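Local coordinates for extracellular solute-binding protein, family 1 (Bifidobacterium longum subsp. infantis ATCC 15697, PDB 3QUF) that probably captures a solute, perhaps a sugar, outside the cell and delivers it to an ABC-type importer, as family 1 solute-binding proteins do, at residues N325-T334 with S341-E349; P373-G383 with A403-L411. One frame throughout, in Å; residues are numbered along the deposited sequence. Where two conformers were deposited one is given.

Contact 1 of 2, residues N325-T334 with S341-E349; sequences NSEEGLEAFT and SLSSKYNAE. With SO4 (sulfate ion), chain C.
Tyr346 carries its ring anti to its own backbone N (chi1 173°), which lays it across helix 327-334, and Lys345 runs out fully extended from CB, its CG anti to the carbonyl carbon (chi1 -60°), to reach the loop just before that helix. The ring takes Glu331 over one face: CB sits 3.9 Å from the ring centroid, a CH-pi contact, and the carboxylate plane is turned 30° from the ring. At the root of the ring, Leu330 CB packs on Tyr346 CB at 3.7 Å, while Leu330 CD1 lies against Ser343 CB and Lys345 CB. Lys345 crosses Asn325 at about a right angle and donates from NZ to Asn325 O at 2.9 Å, nearly in line with the carbonyl bond. Ser343 OG donates to Asn325 OD1 at 2.7 Å, in the amide plane on a lone pair, and accepts from Lys345 N, an ST turn; the amide is held at its other end too, because Asn325 ND2 bonds to Phe111 O and Asp113 O. Ser326 caps the helix, OG accepting from Gly329 N and also hydrogen-bonded to Tyr323 O. A sulfate, probably from the crystallisation liquor, takes a bond from Glu327 N at the helix start and lies against the methylenes of Lys345. At the far end Thr334 OG1 donates to Leu330 O and accepts from a water. The turn 343-346 thus clamps the start of helix 327-337, whose other side rests on helix 40-53 through Ala332 and Phe333, while Leu342 pairs with Val134 and touches strand 135-144.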
loop_
_atom_site.group_PDB
_atom_site.type_symbol
_atom_site.label_atom_id
_atom_site.label_comp_id
_atom_site.label_asym_id
_atom_site.label_seq_id
_atom_site.Cartn_x
_atom_site.Cartn_y
_atom_site.Cartn_z
ATOM N N ASN A 325 -9.818 14.031 9.651
ATOM C CA ASN A 325 -10.642 12.898 10.131
ATOM C C ASN A 325 -12.037 13.319 10.551
ATOM O O ASN A 325 -12.443 13.140 11.702
ATOM C CB ASN A 325 -9.941 12.130 11.249
ATOM C CG ASN A 325 -10.647 10.834 11.591
ATOM O OD1 ASN A 325 -11.450 10.329 10.799
ATOM N ND2 ASN A 325 -10.467 10.367 12.804
ATOM N N SER A 326 -12.757 13.898 9.593
ATOM C CA SER A 326 -14.168 14.266 9.716
ATOM C C SER A 326 -14.850 13.884 8.392
ATOM O O SER A 326 -14.214 13.701 7.375
ATOM C CB SER A 326 -14.352 15.771 9.973
ATOM O OG SER A 326 -14.085 16.589 8.825
ATOM N N GLU A 327 -16.169 13.795 8.403
ATOM C CA GLU A 327 -16.896 13.363 7.224
ATOM C C GLU A 327 -16.606 14.294 6.026
ATOM O O GLU A 327 -16.286 13.833 4.949
ATOM C CB GLU A 327 -18.390 13.286 7.543
ATOM C CG GLU A 327 -19.196 12.574 6.483
ATOM C CD GLU A 327 -20.680 12.518 6.828
ATOM O OE1 GLU A 327 -21.118 13.091 7.865
ATOM O OE2 GLU A 327 -21.413 11.894 6.061
ATOM N N GLU A 328 -16.612 15.590 6.264
ATOM C CA GLU A 328 -16.374 16.564 5.217
ATOM C C GLU A 328 -14.950 16.470 4.707
ATOM O O GLU A 328 -14.709 16.457 3.497
ATOM C CB GLU A 328 -16.648 17.973 5.753
ATOM C CG GLU A 328 -16.510 19.036 4.728
ATOM C CD GLU A 328 -16.932 20.402 5.273
ATOM O OE1 GLU A 328 -18.134 20.536 5.589
ATOM O OE2 GLU A 328 -16.060 21.303 5.385
ATOM N N GLY A 329 -14.002 16.403 5.634
ATOM C CA GLY A 329 -12.585 16.297 5.259
ATOM C C GLY A 329 -12.258 15.050 4.482
ATOM O O GLY A 329 -11.540 15.083 3.486
ATOM N N LEU A 330 -12.776 13.928 4.965
ATOM C CA LEU A 330 -12.510 12.620 4.352
ATOM C C LEU A 330 -13.091 12.537 2.948
ATOM O O LEU A 330 -12.441 11.994 2.032
ATOM C CB LEU A 330 -13.071 11.487 5.227
ATOM C CG LEU A 330 -12.353 11.271 6.557
ATOM C CD1 LEU A 330 -13.256 10.497 7.528
ATOM C CD2 LEU A 330 -11.024 10.514 6.318
ATOM N N GLU A 331 -14.301 13.028 2.778
ATOM C CA GLU A 331 -14.931 12.995 1.453
ATOM C C GLU A 331 -14.113 13.823 0.469
ATOM O O GLU A 331 -13.841 13.369 -0.645
ATOM C CB GLU A 331 -16.375 13.489 1.507
ATOM C CG GLU A 331 -17.010 13.533 0.109
ATOM C CD GLU A 331 -18.524 13.553 0.140
ATOM O OE1 GLU A 331 -19.096 14.000 1.167
ATOM O OE2 GLU A 331 -19.139 13.101 -0.878
ATOM N N ALA A 332 -13.710 15.015 0.902
ATOM C CA ALA A 332 -12.924 15.896 0.046
ATOM C C ALA A 332 -11.575 15.289 -0.334
ATOM O O ALA A 332 -11.202 15.316 -1.490
ATOM C CB ALA A 332 -12.717 17.263 0.704
ATOM N N PHE A 333 -10.899 14.702 0.621
ATOM C CA PHE A 333 -9.566 14.159 0.377
ATOM C C PHE A 333 -9.621 12.888 -0.477
ATOM O O PHE A 333 -8.917 12.783 -1.470
ATOM C CB PHE A 333 -8.911 13.873 1.700
ATOM C CG PHE A 333 -7.440 13.503 1.601
ATOM C CD1 PHE A 333 -6.604 14.044 0.635
ATOM C CD2 PHE A 333 -6.888 12.655 2.540
ATOM C CE1 PHE A 333 -5.262 13.696 0.580
ATOM C CE2 PHE A 333 -5.544 12.298 2.479
ATOM C CZ PHE A 333 -4.736 12.829 1.516
ATOM N N THR A 334 -10.490 11.942 -0.099
ATOM C CA THR A 334 -10.534 10.669 -0.818
ATOM C C THR A 334 -11.044 10.850 -2.250
ATOM O O THR A 334 -10.540 10.197 -3.177
ATOM C CB THR A 334 -11.400 9.619 -0.093
ATOM O OG1 THR A 334 -12.723 10.153 0.109
ATOM C CG2 THR A 334 -10.723 9.205 1.235
ATOM N N SER A 341 -11.170 5.708 2.298
ATOM C CA SER A 341 -11.079 6.192 3.662
ATOM C C SER A 341 -10.684 5.077 4.632
ATOM O O SER A 341 -11.271 3.971 4.584
ATOM C CB SER A 341 -12.445 6.762 4.085
ATOM O OG SER A 341 -12.491 6.986 5.476
ATOM N N LEU A 342 -9.772 5.380 5.562
ATOM C CA LEU A 342 -9.494 4.499 6.692
ATOM C C LEU A 342 -10.322 4.783 7.952
ATOM O O LEU A 342 -10.096 4.166 9.004
ATOM C CB LEU A 342 -8.002 4.558 7.019
ATOM C CG LEU A 342 -7.064 3.916 6.021
ATOM C CD1 LEU A 342 -5.603 4.234 6.449
ATOM C CD2 LEU A 342 -7.250 2.356 5.988
ATOM N N SER A 343 -11.271 5.698 7.880
ATOM C CA SER A 343 -12.050 6.122 9.032
ATOM C C SER A 343 -13.514 5.783 8.855
ATOM O O SER A 343 -14.098 5.976 7.788
ATOM C CB SER A 343 -11.914 7.620 9.241
ATOM O OG SER A 343 -12.783 8.070 10.279
ATOM N N SER A 344 -14.123 5.301 9.922
ATOM C CA SER A 344 -15.561 4.996 9.903
ATOM C C SER A 344 -16.445 6.236 9.822
ATOM O O SER A 344 -17.652 6.121 9.643
ATOM C CB SER A 344 -15.934 4.176 11.136
ATOM O OG SER A 344 -15.711 4.926 12.306
ATOM N N LYS A 345 -15.849 7.428 9.879
ATOM C CA LYS A 345 -16.633 8.646 9.734
ATOM C C LYS A 345 -17.046 8.910 8.301
ATOM O O LYS A 345 -17.971 9.689 8.070
ATOM C CB LYS A 345 -15.863 9.831 10.262
ATOM C CG LYS A 345 -15.491 9.703 11.734
ATOM C CD LYS A 345 -14.831 10.947 12.185
ATOM C CE LYS A 345 -14.261 10.804 13.570
ATOM N NZ LYS A 345 -13.763 12.126 14.043
ATOM N N TYR A 346 -16.418 8.234 7.338
ATOM C CA TYR A 346 -16.844 8.358 5.959
ATOM C C TYR A 346 -16.451 7.151 5.177
ATOM O O TYR A 346 -15.331 6.719 5.249
ATOM C CB TYR A 346 -16.190 9.581 5.302
ATOM C CG TYR A 346 -16.471 9.669 3.821
ATOM C CD1 TYR A 346 -17.678 10.133 3.349
ATOM C CD2 TYR A 346 -15.533 9.260 2.907
ATOM C CE1 TYR A 346 -17.954 10.173 1.993
ATOM C CE2 TYR A 346 -15.788 9.317 1.538
ATOM C CZ TYR A 346 -16.999 9.786 1.094
ATOM O OH TYR A 346 -17.269 9.816 -0.269
ATOM N N ASN A 347 -17.350 6.618 4.358
ATOM C CA ASN A 347 -16.908 5.680 3.337
ATOM C C ASN A 347 -17.696 5.834 2.073
ATOM O O ASN A 347 -18.903 6.012 2.086
ATOM C CB ASN A 347 -16.893 4.231 3.825
ATOM C CG ASN A 347 -18.025 3.918 4.767
ATOM O OD1 ASN A 347 -19.076 4.532 4.711
ATOM N ND2 ASN A 347 -17.799 2.964 5.662
ATOM N N ALA A 348 -16.988 5.842 0.956
ATOM C CA ALA A 348 -17.683 5.944 -0.346
ATOM C C ALA A 348 -18.223 4.578 -0.730
ATOM O O ALA A 348 -17.713 3.552 -0.318
ATOM C CB ALA A 348 -16.728 6.453 -1.408
ATOM N N GLU A 349 -19.267 4.584 -1.538
ATOM C CA GLU A 349 -19.771 3.371 -2.134
ATOM C C GLU A 349 -18.796 2.863 -3.174
ATOM O O GLU A 349 -18.450 3.593 -4.085
ATOM C CB GLU A 349 -21.125 3.683 -2.770
ATOM C CG GLU A 349 -22.221 3.603 -1.769
ATOM C CD GLU A 349 -22.299 2.207 -1.193
ATOM O OE1 GLU A 349 -21.600 1.879 -0.202
ATOM O OE2 GLU A 349 -23.065 1.403 -1.747
HETATM S S SO4 C . -17.700 14.166 11.598
HETATM O O1 SO4 C . -17.253 13.167 10.649
HETATM O O2 SO4 C . -16.597 14.637 12.469
HETATM O O3 SO4 C . -18.295 15.308 10.897
HETATM O O4 SO4 C . -18.695 13.517 12.453
HETATM O O HOH W 1 -20.597 9.266 6.877
HETATM O O HOH W 2 -14.415 9.535 -1.944
#

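Contact 2 of 2, residues P373-G383 with A403-L411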
loop_
_atom_site.group_PDB
_atom_site.type_symbol
_atom_site.label_atom_id
_atom_site.label_comp_id
_atom_site.label_asym_id
_atom_site.label_seq_id
_atom_site.Cartn_x
_atom_site.Cartn_y
_atom_site.Cartn_z
ATOM N N PRO A 373 11.053 -0.553 7.004
ATOM C CA PRO A 373 11.353 0.568 7.908
ATOM C C PRO A 373 12.731 1.167 7.810
ATOM O O PRO A 373 13.030 2.160 8.489
ATOM C CB PRO A 373 11.120 -0.031 9.303
ATOM C CG PRO A 373 11.371 -1.467 9.128
ATOM C CD PRO A 373 10.802 -1.782 7.766
ATOM N N LYS A 374 13.603 0.533 7.048
ATOM C CA LYS A 374 14.945 1.059 6.810
ATOM C C LYS A 374 15.202 0.973 5.327
ATOM O O LYS A 374 14.771 0.010 4.714
ATOM C CB LYS A 374 15.984 0.222 7.535
ATOM C CG LYS A 374 15.767 0.105 9.022
ATOM C CD LYS A 374 16.779 -0.810 9.719
ATOM C CE LYS A 374 16.635 -0.630 11.255
ATOM N NZ LYS A 374 17.358 -1.643 12.074
ATOM N N SER A 375 15.879 1.985 4.770
ATOM C CA SER A 375 16.392 2.002 3.369
ATOM C C SER A 375 15.445 1.320 2.362
ATOM O O SER A 375 15.780 0.283 1.777
ATOM C CB SER A 375 17.785 1.371 3.292
ATOM O OG SER A 375 18.746 1.996 4.150
ATOM N N PRO A 376 14.241 1.851 2.224
ATOM C CA PRO A 376 13.247 1.164 1.437
ATOM C C PRO A 376 13.632 1.058 -0.038
ATOM O O PRO A 376 13.322 0.063 -0.682
ATOM C CB PRO A 376 11.985 2.006 1.612
ATOM C CG PRO A 376 12.358 3.167 2.452
ATOM C CD PRO A 376 13.661 2.961 3.018
ATOM N N THR A 377 14.337 2.053 -0.564
ATOM C CA THR A 377 14.777 1.928 -1.943
ATOM C C THR A 377 15.794 0.822 -2.133
ATOM O O THR A 377 15.694 0.065 -3.134
ATOM C CB THR A 377 15.313 3.277 -2.435
ATOM O OG1 THR A 377 14.230 4.208 -2.385
ATOM C CG2 THR A 377 15.803 3.145 -3.838
ATOM N N VAL A 378 16.744 0.686 -1.198
ATOM C CA VAL A 378 17.754 -0.319 -1.246
ATOM C C VAL A 378 17.118 -1.709 -1.203
ATOM O O VAL A 378 17.494 -2.600 -1.968
ATOM C CB VAL A 378 18.801 -0.185 -0.121
ATOM C CG1 VAL A 378 19.747 -1.361 -0.062
ATOM C CG2 VAL A 378 19.620 1.121 -0.272
HETATM N N MSE A 379 16.166 -1.878 -0.295
HETATM C CA MSE A 379 15.545 -3.178 -0.092
HETATM C C MSE A 379 14.597 -3.550 -1.236
HETATM O O MSE A 379 14.600 -4.692 -1.679
HETATM C CB MSE A 379 14.815 -3.227 1.236
HETATM C CG MSE A 379 15.707 -3.311 2.414
HETATM SE SE MSE A 379 17.036 -4.712 2.447
HETATM C CE MSE A 379 15.957 -6.283 2.282
ATOM N N SER A 380 13.855 -2.597 -1.757
ATOM C CA SER A 380 12.992 -2.870 -2.911
ATOM C C SER A 380 13.839 -3.289 -4.109
ATOM O O SER A 380 13.489 -4.231 -4.802
ATOM C CB SER A 380 12.093 -1.689 -3.252
ATOM O OG SER A 380 10.988 -1.617 -2.356
ATOM N N THR A 381 14.943 -2.593 -4.344
ATOM C CA THR A 381 15.833 -2.931 -5.444
ATOM C C THR A 381 16.338 -4.366 -5.323
ATOM O O THR A 381 16.365 -5.107 -6.296
ATOM C CB THR A 381 17.044 -1.966 -5.486
ATOM O OG1 THR A 381 16.564 -0.649 -5.757
ATOM C CG2 THR A 381 18.057 -2.400 -6.551
ATOM N N GLU A 382 16.763 -4.760 -4.115
ATOM C CA GLU A 382 17.255 -6.119 -3.918
ATOM C C GLU A 382 16.120 -7.137 -4.125
ATOM O O GLU A 382 16.322 -8.192 -4.761
ATOM C CB GLU A 382 17.878 -6.276 -2.516
ATOM C CG GLU A 382 18.592 -7.609 -2.282
ATOM C CD GLU A 382 19.769 -7.910 -3.240
ATOM O OE1 GLU A 382 20.312 -6.987 -3.886
ATOM O OE2 GLU A 382 20.184 -9.090 -3.322
ATOM N N GLY A 383 14.936 -6.826 -3.619
ATOM C CA GLY A 383 13.804 -7.728 -3.747
ATOM C C GLY A 383 13.373 -7.899 -5.194
ATOM O O GLY A 383 13.036 -9.004 -5.613
ATOM N N ALA A 403 19.701 -13.742 0.375
ATOM C CA ALA A 403 20.181 -12.457 -0.170
ATOM C C ALA A 403 19.514 -11.247 0.486
ATOM O O ALA A 403 20.157 -10.242 0.786
ATOM C CB ALA A 403 20.019 -12.406 -1.673
ATOM N N LEU A 404 18.211 -11.346 0.724
ATOM C CA LEU A 404 17.498 -10.314 1.452
ATOM C C LEU A 404 18.025 -10.156 2.892
ATOM O O LEU A 404 18.217 -9.050 3.340
ATOM C CB LEU A 404 15.995 -10.574 1.445
ATOM C CG LEU A 404 15.291 -10.337 0.092
ATOM C CD1 LEU A 404 13.846 -10.775 0.169
ATOM C CD2 LEU A 404 15.365 -8.878 -0.329
ATOM N N ASP A 405 18.261 -11.269 3.598
ATOM C CA ASP A 405 18.840 -11.197 4.952
ATOM C C ASP A 405 20.226 -10.525 4.922
ATOM O O ASP A 405 20.517 -9.664 5.765
ATOM C CB ASP A 405 18.952 -12.594 5.555
ATOM C CG ASP A 405 17.671 -13.024 6.284
ATOM O OD1 ASP A 405 16.986 -12.151 6.845
ATOM O OD2 ASP A 405 17.396 -14.245 6.334
ATOM N N ALA A 406 21.041 -10.916 3.946
ATOM C CA ALA A 406 22.400 -10.385 3.783
ATOM C C ALA A 406 22.336 -8.897 3.575
ATOM O O ALA A 406 23.097 -8.136 4.192
ATOM C CB ALA A 406 23.132 -11.075 2.606
ATOM N N LYS A 407 21.429 -8.449 2.716
ATOM C CA LYS A 407 21.268 -7.027 2.473
ATOM C C LYS A 407 20.746 -6.258 3.709
ATOM O O LYS A 407 21.282 -5.234 4.107
ATOM C CB LYS A 407 20.318 -6.821 1.277
ATOM C CG LYS A 407 20.285 -5.433 0.742
ATOM C CD LYS A 407 21.664 -5.017 0.286
ATOM C CE LYS A 407 21.645 -4.244 -0.995
ATOM N NZ LYS A 407 22.961 -4.401 -1.626
ATOM N N TRP A 408 19.709 -6.772 4.329
ATOM C CA TRP A 408 19.123 -6.186 5.531
ATOM C C TRP A 408 20.148 -6.028 6.656
ATOM O O TRP A 408 20.169 -4.998 7.363
ATOM C CB TRP A 408 17.968 -7.078 5.998
ATOM C CG TRP A 408 17.211 -6.516 7.168
ATOM C CD1 TRP A 408 17.265 -6.945 8.457
ATOM C CD2 TRP A 408 16.312 -5.433 7.138
ATOM N NE1 TRP A 408 16.434 -6.186 9.239
ATOM C CE2 TRP A 408 15.825 -5.258 8.443
ATOM C CE3 TRP A 408 15.820 -4.614 6.118
ATOM C CZ2 TRP A 408 14.920 -4.262 8.762
ATOM C CZ3 TRP A 408 14.908 -3.629 6.441
ATOM C CH2 TRP A 408 14.481 -3.455 7.753
ATOM N N ALA A 409 21.011 -7.023 6.771
ATOM C CA ALA A 409 22.027 -7.045 7.849
ATOM C C ALA A 409 23.089 -5.946 7.660
ATOM O O ALA A 409 23.839 -5.629 8.612
ATOM C CB ALA A 409 22.658 -8.386 7.928
ATOM N N THR A 410 23.162 -5.361 6.461
ATOM C CA THR A 410 24.080 -4.244 6.203
ATOM C C THR A 410 23.467 -2.881 6.385
ATOM O O THR A 410 24.178 -1.891 6.361
ATOM C CB THR A 410 24.656 -4.251 4.788
ATOM O OG1 THR A 410 23.630 -3.879 3.852
ATOM C CG2 THR A 410 25.240 -5.594 4.443
ATOM N N LEU A 411 22.166 -2.786 6.578
ATOM C CA LEU A 411 21.571 -1.475 6.752
ATOM C C LEU A 411 21.877 -0.954 8.181
ATOM O O LEU A 411 20.963 -0.728 9.007
ATOM C CB LEU A 411 20.086 -1.511 6.480
ATOM C CG LEU A 411 19.650 -2.206 5.201
ATOM C CD1 LEU A 411 18.121 -2.283 5.250
ATOM C CD2 LEU A 411 20.154 -1.514 3.938
HETATM O O HOH W 3 22.254 -9.485 -0.826
#
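Met379, a selenomethionine, pushes its SE against the edge of the Trp408 indole, 3.9 Å from CE3 and near the ring plane, a Met-aromatic contact made edge-on. Bends at chi2 and chi3 (-53° and -58°) curl the chain so that its CE reaches Leu404 CD2 at 3.7 Å, while SE also slides past Lys407 CG. Leu411 CD1 closes on Met379 CG from the side where helix 376-383 begins, and its CD2 touches Ser375 CB and Val378 CG1. Further round the same rim, two atoms on from CE3, Pro373 CG meets Trp408 CH2 at 3.9 Å and the extended chain of Lys374 crosses the ring at about a right angle. An alanine in place of Trp408 would probably leave the selenium and Pro373 without the ring edge they both lean on and open a gap beside the Lys374 chain. Further along, Glu382 CG packs on Leu404 CD2 and Lys407 CB; a water bridges Glu382 OE2 and Ala403 O, and Lys407 NZ and Glu382 OE1 are 4.3 Å apart, opposite charges too distant for a salt bridge. With axes 10.1 Å apart and directions 160° apart, helices 376-383 and 403-408 form an antiparallel pair, a helical hairpin at the C-terminal end of this solute-binding fold.

Following the chain from the N terminus, most of the mixed sheet and helix 311-324 come before contact 1, which closes a short loop: after helix 327-337 the chain turns through strand 340-341 and comes back along the helix flank. It then passes through helix 355-362 and strand 367-368 before contact 2 opens, where helix 376-391 is followed, after a short connection, by helix 397-408 and the modelled chain ends. The two lie in series, neither nesting nor crossing. The centres of contact 1 and contact 2 are 35 Å apart, on opposite sides of the chain's centre. Their nearest atoms are about 17 Å apart. Contact 1 ties a helix to the loop leaving strand 340-341, whereas contact 2 pairs the last two helices.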